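Local coordinates for spindle assembly abnormal protein 6 (Caenorhabditis elegans, PDB 4G79) that forms the central scaffold of centrioles, giving them ninefold symmetry, and is required for centrosome duplication, at residues E64-N72 and I133-V141. Residues are numbered along the deposited sequence; the frame is centred on the assembly and turned at random. Where two conformers were deposited one is given.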
ATOM      1  N   GLU A  64      -6.014   1.671  31.150  1.00 50.81           N
ATOM      2  CA  GLU A  64      -6.298   0.408  30.463  1.00 51.63           C
ATOM      3  C   GLU A  64      -5.743   0.398  29.037  1.00 51.99           C
ATOM      4  O   GLU A  64      -5.738  -0.655  28.410  1.00 52.82           O
ATOM      5  CB  GLU A  64      -7.810   0.130  30.437  1.00 55.21           C
ATOM      6  CG  GLU A  64      -8.377  -0.232  31.801  1.00 67.13           C
ATOM      7  CD  GLU A  64      -9.879  -0.431  31.824  1.00 91.67           C
ATOM      8  OE1 GLU A  64     -10.608   0.392  31.221  1.00 81.36           O
ATOM      9  OE2 GLU A  64     -10.328  -1.397  32.484  1.00 91.46           O
ATOM     10  N   PHE A  65      -5.304   1.560  28.526  1.00 44.30           N
ATOM     11  CA  PHE A  65      -4.735   1.734  27.201  1.00 41.51           C
ATOM     12  C   PHE A  65      -3.258   1.367  27.282  1.00 44.18           C
ATOM     13  O   PHE A  65      -2.404   2.221  27.479  1.00 43.52           O
ATOM     14  CB  PHE A  65      -4.957   3.172  26.701  1.00 42.24           C
ATOM     15  CG  PHE A  65      -4.703   3.357  25.230  1.00 42.45           C
ATOM     16  CD1 PHE A  65      -3.404   3.498  24.740  1.00 43.10           C
ATOM     17  CD2 PHE A  65      -5.753   3.331  24.320  1.00 45.57           C
ATOM     18  CE1 PHE A  65      -3.169   3.656  23.377  1.00 43.30           C
ATOM     19  CE2 PHE A  65      -5.512   3.479  22.952  1.00 47.27           C
ATOM     20  CZ  PHE A  65      -4.225   3.660  22.495  1.00 42.45           C
ATOM     21  N   LEU A  66      -2.976   0.075  27.253  1.00 41.07           N
ATOM     22  CA  LEU A  66      -1.628  -0.462  27.374  1.00 41.59           C
ATOM     23  C   LEU A  66      -1.569  -1.697  26.488  1.00 41.39           C
ATOM     24  O   LEU A  66      -2.238  -2.692  26.782  1.00 41.79           O
ATOM     25  CB  LEU A  66      -1.327  -0.771  28.871  1.00 44.87           C
ATOM     26  CG  LEU A  66       0.118  -1.076  29.240  1.00 53.38           C
ATOM     27  CD1 LEU A  66       1.112  -0.091  28.596  1.00 52.75           C
ATOM     28  CD2 LEU A  66       0.284  -1.151  30.750  1.00 60.54           C
ATOM     29  N   PHE A  67      -0.879  -1.590  25.342  1.00 35.40           N
ATOM     30  CA  PHE A  67      -0.863  -2.687  24.376  1.00 33.87           C
ATOM     31  C   PHE A  67       0.523  -2.993  23.884  1.00 33.94           C
ATOM     32  O   PHE A  67       1.336  -2.077  23.742  1.00 32.50           O
ATOM     33  CB  PHE A  67      -1.762  -2.357  23.172  1.00 33.97           C
ATOM     34  CG  PHE A  67      -3.177  -1.976  23.543  1.00 35.27           C
ATOM     35  CD1 PHE A  67      -4.156  -2.945  23.687  1.00 39.04           C
ATOM     36  CD2 PHE A  67      -3.532  -0.644  23.731  1.00 36.65           C
ATOM     37  CE1 PHE A  67      -5.455  -2.595  24.067  1.00 40.91           C
ATOM     38  CE2 PHE A  67      -4.835  -0.295  24.101  1.00 40.54           C
ATOM     39  CZ  PHE A  67      -5.782  -1.274  24.285  1.00 39.51           C
ATOM     40  N   SER A  68       0.789  -4.278  23.581  1.00 31.11           N
ATOM     41  CA  SER A  68       2.097  -4.627  23.043  1.00 31.07           C
ATOM     42  C   SER A  68       2.037  -5.853  22.154  1.00 35.14           C
ATOM     43  O   SER A  68       1.080  -6.626  22.178  1.00 34.03           O
ATOM     44  CB  SER A  68       3.110  -4.859  24.166  1.00 35.27           C
ATOM     45  OG  SER A  68       2.883  -6.063  24.878  1.00 40.95           O
ATOM     46  N   GLU A  69       3.089  -6.026  21.377  1.00 33.31           N
ATOM     47  CA  GLU A  69       3.284  -7.211  20.562  1.00 32.58           C
ATOM     48  C   GLU A  69       4.764  -7.368  20.323  1.00 36.37           C
ATOM     49  O   GLU A  69       5.516  -6.380  20.245  1.00 33.58           O
ATOM     50  CB  GLU A  69       2.502  -7.174  19.228  1.00 33.62           C
ATOM     51  CG  GLU A  69       2.671  -8.403  18.323  1.00 39.19           C
ATOM     52  CD  GLU A  69       2.263  -9.738  18.924  1.00 54.50           C
ATOM     53  OE1 GLU A  69       1.347 -10.380  18.364  1.00 62.84           O
ATOM     54  OE2 GLU A  69       2.855 -10.147  19.950  1.00 50.34           O
ATOM     55  N   THR A  70       5.178  -8.618  20.232  1.00 36.44           N
ATOM     56  CA  THR A  70       6.571  -8.944  19.986  0.50 37.27           C
ATOM     57  C   THR A  70       6.650  -9.532  18.563  1.00 41.69           C
ATOM     58  O   THR A  70       5.746 -10.255  18.143  1.00 42.52           O
ATOM     59  CB  THR A  70       7.091  -9.828  21.155  0.50 50.59           C
ATOM     60  OG1 THR A  70       8.510  -9.786  21.253  0.50 50.83           O
ATOM     61  CG2 THR A  70       6.561 -11.253  21.135  0.50 53.84           C
ATOM     62  N   LEU A  71       7.701  -9.189  17.827  1.00 38.73           N
ATOM     63  CA  LEU A  71       7.923  -9.662  16.464  1.00 40.13           C
ATOM     64  C   LEU A  71       9.232 -10.377  16.376  1.00 40.92           C
ATOM     65  O   LEU A  71      10.258  -9.730  16.550  1.00 40.61           O
ATOM     66  CB  LEU A  71       7.989  -8.461  15.519  1.00 39.88           C
ATOM     67  CG  LEU A  71       6.814  -8.094  14.627  1.00 47.12           C
ATOM     68  CD1 LEU A  71       7.261  -7.007  13.639  1.00 47.25           C
ATOM     69  CD2 LEU A  71       6.360  -9.259  13.776  1.00 51.01           C
ATOM     70  N   ASN A  72       9.226 -11.644  16.015  1.00 37.90           N
ATOM     71  CA  ASN A  72      10.482 -12.377  15.774  1.00 36.94           C
ATOM     72  C   ASN A  72      10.740 -12.390  14.249  1.00 39.58           C
ATOM     73  O   ASN A  72       9.950 -11.816  13.494  1.00 38.66           O
ATOM     74  CB  ASN A  72      10.451 -13.786  16.410  1.00 36.60           C
ATOM     75  CG  ASN A  72       9.393 -14.725  15.878  1.00 55.08           C
ATOM     76  OD1 ASN A  72       8.772 -14.506  14.834  1.00 45.69           O
ATOM     77  ND2 ASN A  72       9.211 -15.839  16.550  1.00 54.19           N
ATOM     78  N   ILE A 133       2.180   1.820   5.519  1.00 26.52           N
ATOM     79  CA  ILE A 133       3.470   1.137   5.578  1.00 26.54           C
ATOM     80  C   ILE A 133       3.214  -0.274   6.111  1.00 31.72           C
ATOM     81  O   ILE A 133       3.529  -1.269   5.436  1.00 31.54           O
ATOM     82  CB  ILE A 133       4.487   1.945   6.423  1.00 29.72           C
ATOM     83  CG1 ILE A 133       4.652   3.378   5.819  1.00 31.63           C
ATOM     84  CG2 ILE A 133       5.846   1.203   6.460  1.00 30.66           C
ATOM     85  CD1 ILE A 133       5.562   4.322   6.636  1.00 36.59           C
ATOM     86  N   PHE A 134       2.601  -0.366   7.298  1.00 28.04           N
ATOM     87  CA  PHE A 134       2.255  -1.668   7.865  1.00 28.25           C
ATOM     88  C   PHE A 134       1.233  -1.448   8.943  1.00 32.79           C
ATOM     89  O   PHE A 134       0.965  -0.318   9.320  1.00 31.99           O
ATOM     90  CB  PHE A 134       3.525  -2.408   8.421  1.00 30.34           C
ATOM     91  CG  PHE A 134       4.098  -1.876   9.721  1.00 31.30           C
ATOM     92  CD1 PHE A 134       4.972  -0.796   9.725  1.00 32.26           C
ATOM     93  CD2 PHE A 134       3.773  -2.468  10.941  1.00 35.41           C
ATOM     94  CE1 PHE A 134       5.472  -0.285  10.925  1.00 33.04           C
ATOM     95  CE2 PHE A 134       4.285  -1.969  12.146  1.00 37.48           C
ATOM     96  CZ  PHE A 134       5.131  -0.879  12.132  1.00 34.42           C
ATOM     97  N   SER A 135       0.653  -2.529   9.416  1.00 31.97           N
ATOM     98  CA  SER A 135      -0.235  -2.533  10.559  1.00 33.21           C
ATOM     99  C   SER A 135       0.130  -3.758  11.385  1.00 36.84           C
ATOM    100  O   SER A 135       0.570  -4.766  10.835  1.00 35.86           O
ATOM    101  CB  SER A 135      -1.711  -2.520  10.153  1.00 39.09           C
ATOM    102  OG  SER A 135      -2.120  -3.721   9.529  1.00 50.80           O
ATOM    103  N   ILE A 136      -0.028  -3.663  12.690  1.00 32.25           N
ATOM    104  CA  ILE A 136       0.261  -4.770  13.591  1.00 33.03           C
ATOM    105  C   ILE A 136      -0.787  -4.776  14.683  1.00 36.43           C
ATOM    106  O   ILE A 136      -1.183  -3.716  15.151  1.00 33.67           O
ATOM    107  CB  ILE A 136       1.725  -4.651  14.138  1.00 36.31           C
ATOM    108  CG1 ILE A 136       2.154  -5.913  14.929  1.00 39.77           C
ATOM    109  CG2 ILE A 136       1.990  -3.334  14.902  1.00 32.04           C
ATOM    110  CD1 ILE A 136       3.664  -6.066  15.197  1.00 47.23           C
ATOM    111  N   LYS A 137      -1.259  -5.963  15.058  1.00 34.93           N
ATOM    112  CA  LYS A 137      -2.211  -6.123  16.144  1.00 35.03           C
ATOM    113  C   LYS A 137      -1.446  -6.122  17.479  1.00 38.24           C
ATOM    114  O   LYS A 137      -0.553  -6.946  17.685  1.00 36.16           O
ATOM    115  CB  LYS A 137      -3.002  -7.428  15.954  1.00 37.80           C
ATOM    116  CG  LYS A 137      -4.139  -7.632  16.951  1.00 49.03           C
ATOM    117  CD  LYS A 137      -4.937  -8.872  16.619  1.00 62.87           C
ATOM    118  CE  LYS A 137      -6.067  -9.108  17.592  1.00 77.34           C
ATOM    119  NZ  LYS A 137      -6.972 -10.197  17.131  1.00 92.12           N
ATOM    120  N   LEU A 138      -1.788  -5.171  18.371  1.00 34.90           N
ATOM    121  CA  LEU A 138      -1.158  -5.078  19.697  1.00 33.82           C
ATOM    122  C   LEU A 138      -2.149  -5.592  20.708  1.00 39.21           C
ATOM    123  O   LEU A 138      -3.316  -5.233  20.659  1.00 39.86           O
ATOM    124  CB  LEU A 138      -0.683  -3.647  20.023  1.00 32.09           C
ATOM    125  CG  LEU A 138       0.188  -2.953  18.944  1.00 33.74           C
ATOM    126  CD1 LEU A 138       0.628  -1.574  19.422  1.00 33.59           C
ATOM    127  CD2 LEU A 138       1.467  -3.753  18.644  1.00 33.36           C
ATOM    128  N   HIS A 139      -1.698  -6.442  21.603  1.00 38.72           N
ATOM    129  CA  HIS A 139      -2.575  -7.066  22.597  1.00 41.81           C
ATOM    130  C   HIS A 139      -2.523  -6.339  23.936  1.00 42.73           C
ATOM    131  O   HIS A 139      -1.467  -5.820  24.310  1.00 38.57           O
ATOM    132  CB  HIS A 139      -2.163  -8.541  22.783  1.00 45.89           C
ATOM    133  CG  HIS A 139      -2.187  -9.304  21.499  1.00 50.87           C
ATOM    134  ND1 HIS A 139      -3.363  -9.840  21.003  1.00 55.24           N
ATOM    135  CD2 HIS A 139      -1.188  -9.543  20.612  1.00 53.14           C
ATOM    136  CE1 HIS A 139      -3.038 -10.413  19.852  1.00 55.19           C
ATOM    137  NE2 HIS A 139      -1.737 -10.273  19.582  1.00 53.94           N
ATOM    138  N   ALA A 140      -3.652  -6.343  24.676  1.00 41.54           N
ATOM    139  CA  ALA A 140      -3.732  -5.704  25.994  1.00 43.13           C
ATOM    140  C   ALA A 140      -2.737  -6.351  26.961  1.00 48.44           C
ATOM    141  O   ALA A 140      -2.592  -7.577  26.976  1.00 49.43           O
ATOM    142  CB  ALA A 140      -5.147  -5.793  26.542  1.00 46.07           C
ATOM    143  N   VAL A 141      -2.004  -5.509  27.705  1.00 44.11           N
ATOM    144  CA  VAL A 141      -0.955  -5.919  28.645  1.00 51.16           C
ATOM    145  C   VAL A 141      -1.579  -6.284  29.995  1.00 85.96           C
ATOM    146  O   VAL A 141      -2.602  -5.721  30.365  1.00 68.60           O
ATOM    147  CB  VAL A 141       0.131  -4.816  28.775  1.00 53.04           C
ATOM    148  CG1 VAL A 141       1.127  -5.117  29.903  1.00 54.56           C
ATOM    149  CG2 VAL A 141       0.867  -4.615  27.447  1.00 50.18           C
TER
HETATM  150  O   HOH W   1      -4.238  -3.386  29.383  1.00 67.70           O
HETATM  151  O   HOH W   2       0.629  -8.284  25.245  1.00 62.43           O
HETATM  152  O   HOH W   3      -0.025  -9.253  16.514  1.00 51.56           O
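Strand 66-71 and the C-terminal end of strand 132-140 meet as antiparallel neighbours over a few residues only, then splay apart, their axes running at 124°, in the middle of the globular N-terminal domain. Three backbone bonds tie the paired part. Ser68 and His139 form the hydrogen-bonded pair, with Ser68 N to His139 O and His139 N to Ser68 O both 2.8 Å, and Val141 N reaches Leu66 O at 3.0 Å. Between these bonds Phe67 faces Ala140 as a non-hydrogen-bonded pair. With its CG opposite the carbonyl carbon, Phe67 brings the CD1 edge of its ring to Ala140 N (3.6 Å), while its CB packs on Leu138 CB; Cys118 and Leu111 also touch this buried side chain. Leu66 CG touches Val141 CB at 3.8 Å.

Beyond the paired residues, Glu69 lies across the diverging strands. Its chain bends at chi2 (59°), which sets the carboxylate beside the His139 imidazole, the two planes 75° apart; His139 NE2 gives Glu69 OE1 only a weak, bent bond (3.3 Å). Water 3 donates to both Glu69 OE1 and Lys137 O, bridging the strands where direct backbone bonding has ceased, and Glu69 OE2 accepts Thr70 N through its anti lone pair. Deeper in, Leu71 CG and Ile136 CD1 meet tip to tip at 3.8 Å, and Leu71 also packs on Leu79 of helix 73-83, which follows strand 66-71. The contact thus joins two neighbouring strands of the sheet, 66-71 lying between 51-58 and 132-140, in the beta-sandwich head domain of SAS-6, which belongs to the XRCC4 N-terminal superfamily.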